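Long-range contact in antisigma-factor antagonist STAS (Rhodobacter sphaeroides, PDB 3LKL), which probably transports sulfate or related anions across the membrane as a SulP-type protein, this chain being its C-terminal, probably regulatory, STAS domain: residues 53-58 against 88-93. Numbering follows the deposited sequence.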
loop_
_atom_site.group_PDB
_atom_site.type_symbol
_atom_site.label_atom_id
_atom_site.label_comp_id
_atom_site.label_asym_id
_atom_site.label_seq_id
_atom_site.Cartn_x
_atom_site.Cartn_y
_atom_site.Cartn_z
ATOM N N ALA A 53 -2.332 -2.505 -0.420
ATOM C CA ALA A 53 -1.735 -1.925 0.775
ATOM C C ALA A 53 -0.259 -2.334 0.830
ATOM O O ALA A 53 0.169 -3.196 0.080
ATOM C CB ALA A 53 -2.508 -2.435 2.064
ATOM N N HIS A 54 0.503 -1.693 1.686
ATOM C CA HIS A 54 1.894 -2.055 1.901
ATOM C C HIS A 54 2.019 -2.304 3.366
ATOM O O HIS A 54 1.541 -1.502 4.196
ATOM C CB HIS A 54 2.831 -0.921 1.597
ATOM C CG HIS A 54 2.830 -0.505 0.179
ATOM N ND1 HIS A 54 3.166 -1.362 -0.850
ATOM C CD2 HIS A 54 2.484 0.667 -0.393
ATOM C CE1 HIS A 54 3.021 -0.723 -2.002
ATOM N NE2 HIS A 54 2.634 0.516 -1.744
ATOM N N ILE A 55 2.637 -3.425 3.687
ATOM C CA ILE A 55 2.890 -3.772 5.085
ATOM C C ILE A 55 4.355 -3.328 5.313
ATOM O O ILE A 55 5.240 -3.774 4.633
ATOM C CB ILE A 55 2.666 -5.263 5.333
ATOM C CG1 ILE A 55 1.149 -5.608 5.116
ATOM C CG2 ILE A 55 3.100 -5.584 6.686
ATOM C CD1 ILE A 55 0.874 -7.077 5.231
ATOM N N TRP A 56 4.536 -2.416 6.252
ATOM C CA TRP A 56 5.791 -1.734 6.452
ATOM C C TRP A 56 6.551 -2.192 7.667
ATOM O O TRP A 56 7.677 -1.757 7.856
ATOM C CB TRP A 56 5.511 -0.259 6.622
ATOM C CG TRP A 56 5.094 0.399 5.371
ATOM C CD1 TRP A 56 3.931 1.013 5.140
ATOM C CD2 TRP A 56 5.872 0.518 4.193
ATOM N NE1 TRP A 56 3.905 1.513 3.859
ATOM C CE2 TRP A 56 5.126 1.256 3.285
ATOM C CE3 TRP A 56 7.181 0.098 3.839
ATOM C CZ2 TRP A 56 5.569 1.505 1.999
ATOM C CZ3 TRP A 56 7.645 0.405 2.612
ATOM C CH2 TRP A 56 6.845 1.086 1.689
ATOM N N ASP A 57 5.961 -2.995 8.556
ATOM C CA ASP A 57 6.756 -3.459 9.714
ATOM C C ASP A 57 6.238 -4.793 10.258
ATOM O O ASP A 57 5.095 -5.179 10.016
ATOM C CB ASP A 57 6.863 -2.342 10.815
ATOM C CG ASP A 57 5.489 -1.752 11.276
ATOM O OD1 ASP A 57 4.483 -2.487 11.275
ATOM O OD2 ASP A 57 5.412 -0.544 11.654
ATOM N N ILE A 58 7.064 -5.486 11.023
ATOM C CA ILE A 58 6.630 -6.757 11.577
ATOM C C ILE A 58 5.404 -6.680 12.558
ATOM O O ILE A 58 4.660 -7.638 12.647
ATOM C CB ILE A 58 7.811 -7.530 12.191
ATOM C CG1 ILE A 58 8.593 -8.189 11.070
ATOM C CG2 ILE A 58 7.371 -8.671 13.152
ATOM C CD1 ILE A 58 9.985 -8.710 11.557
ATOM N N GLU A 88 5.854 -7.415 -0.065
ATOM C CA GLU A 88 7.086 -7.342 -0.882
ATOM C C GLU A 88 8.047 -6.326 -0.239
ATOM O O GLU A 88 9.244 -6.597 -0.058
ATOM C CB GLU A 88 6.726 -6.899 -2.336
ATOM C CG GLU A 88 7.656 -7.247 -3.450
ATOM C CD GLU A 88 7.177 -6.625 -4.769
ATOM O OE1 GLU A 88 6.003 -6.160 -4.826
ATOM O OE2 GLU A 88 7.965 -6.620 -5.753
ATOM N N THR A 89 7.493 -5.180 0.140
ATOM C CA THR A 89 8.231 -4.024 0.640
ATOM C C THR A 89 9.193 -4.388 1.749
ATOM O O THR A 89 10.464 -4.279 1.635
ATOM C CB THR A 89 7.188 -2.974 1.249
ATOM O OG1 THR A 89 6.039 -3.682 1.870
ATOM C CG2 THR A 89 6.795 -1.992 0.136
ATOM N N LEU A 90 8.552 -4.878 2.790
ATOM C CA LEU A 90 9.135 -5.209 4.013
ATOM C C LEU A 90 9.992 -6.458 3.928
ATOM O O LEU A 90 11.004 -6.521 4.609
ATOM C CB LEU A 90 8.035 -5.450 5.020
ATOM C CG LEU A 90 8.396 -5.771 6.460
ATOM C CD1 LEU A 90 9.137 -4.608 7.199
ATOM C CD2 LEU A 90 7.108 -6.153 7.176
ATOM N N VAL A 91 9.636 -7.448 3.126
ATOM C CA VAL A 91 10.478 -8.633 3.050
ATOM C C VAL A 91 11.767 -8.470 2.235
ATOM O O VAL A 91 12.828 -8.687 2.752
ATOM C CB VAL A 91 9.751 -9.927 2.653
ATOM C CG1 VAL A 91 8.843 -10.357 3.690
ATOM C CG2 VAL A 91 9.051 -9.793 1.401
ATOM N N ASP A 92 11.694 -8.067 0.986
ATOM C CA ASP A 92 12.918 -7.838 0.238
ATOM C C ASP A 92 13.916 -7.045 1.075
ATOM O O ASP A 92 15.090 -7.261 0.981
ATOM C CB ASP A 92 12.636 -7.175 -1.114
ATOM C CG ASP A 92 11.922 -8.109 -2.087
ATOM O OD1 ASP A 92 11.627 -9.248 -1.707
ATOM O OD2 ASP A 92 11.646 -7.722 -3.232
ATOM N N ARG A 93 13.410 -6.142 1.899
ATOM C CA ARG A 93 14.168 -5.354 2.879
ATOM C C ARG A 93 14.240 -5.967 4.301
ATOM O O ARG A 93 14.400 -5.213 5.270
ATOM C CB ARG A 93 13.563 -3.932 2.986
#
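Thr89, near the end of helix 83-92, pushes its side chain against the end of strand 53-55. Its CB sits 3.7 Å from CZ3 of Trp56. From there OG1 lies between the backbone N and the carbonyl carbon (chi1 34°, short of a full stagger), which turns it to the Ile55 carbonyl. It donates to Ile55 O over 2.9 Å, from above the carbonyl plane. The other branch, CG2, runs to the six-membered ring of Trp56, 3.4 Å from CH2, and also touches ND1 of His54 at 3.8 Å. A valine here has no hydroxyl, and the Ile55 carbonyl would probably lose this hydrogen bond to the helix. The next residue, Leu90, lays CB on the same carbonyl oxygen, while CD1 lies 3.3 Å from O of Trp56 and CD2 meets the backbone of Asp57, ahead of helix 58-73. The indole nitrogen of Trp56 is bonded to Gln24; His54 NE2 reaches Asp65 of the second subunit, so the contact forms part of that interface. An Ile55–Ala86 backbone bond also ties helix to strand; here Thr89 gives a buried carbonyl oxygen a donor while its methyl packs by the indole.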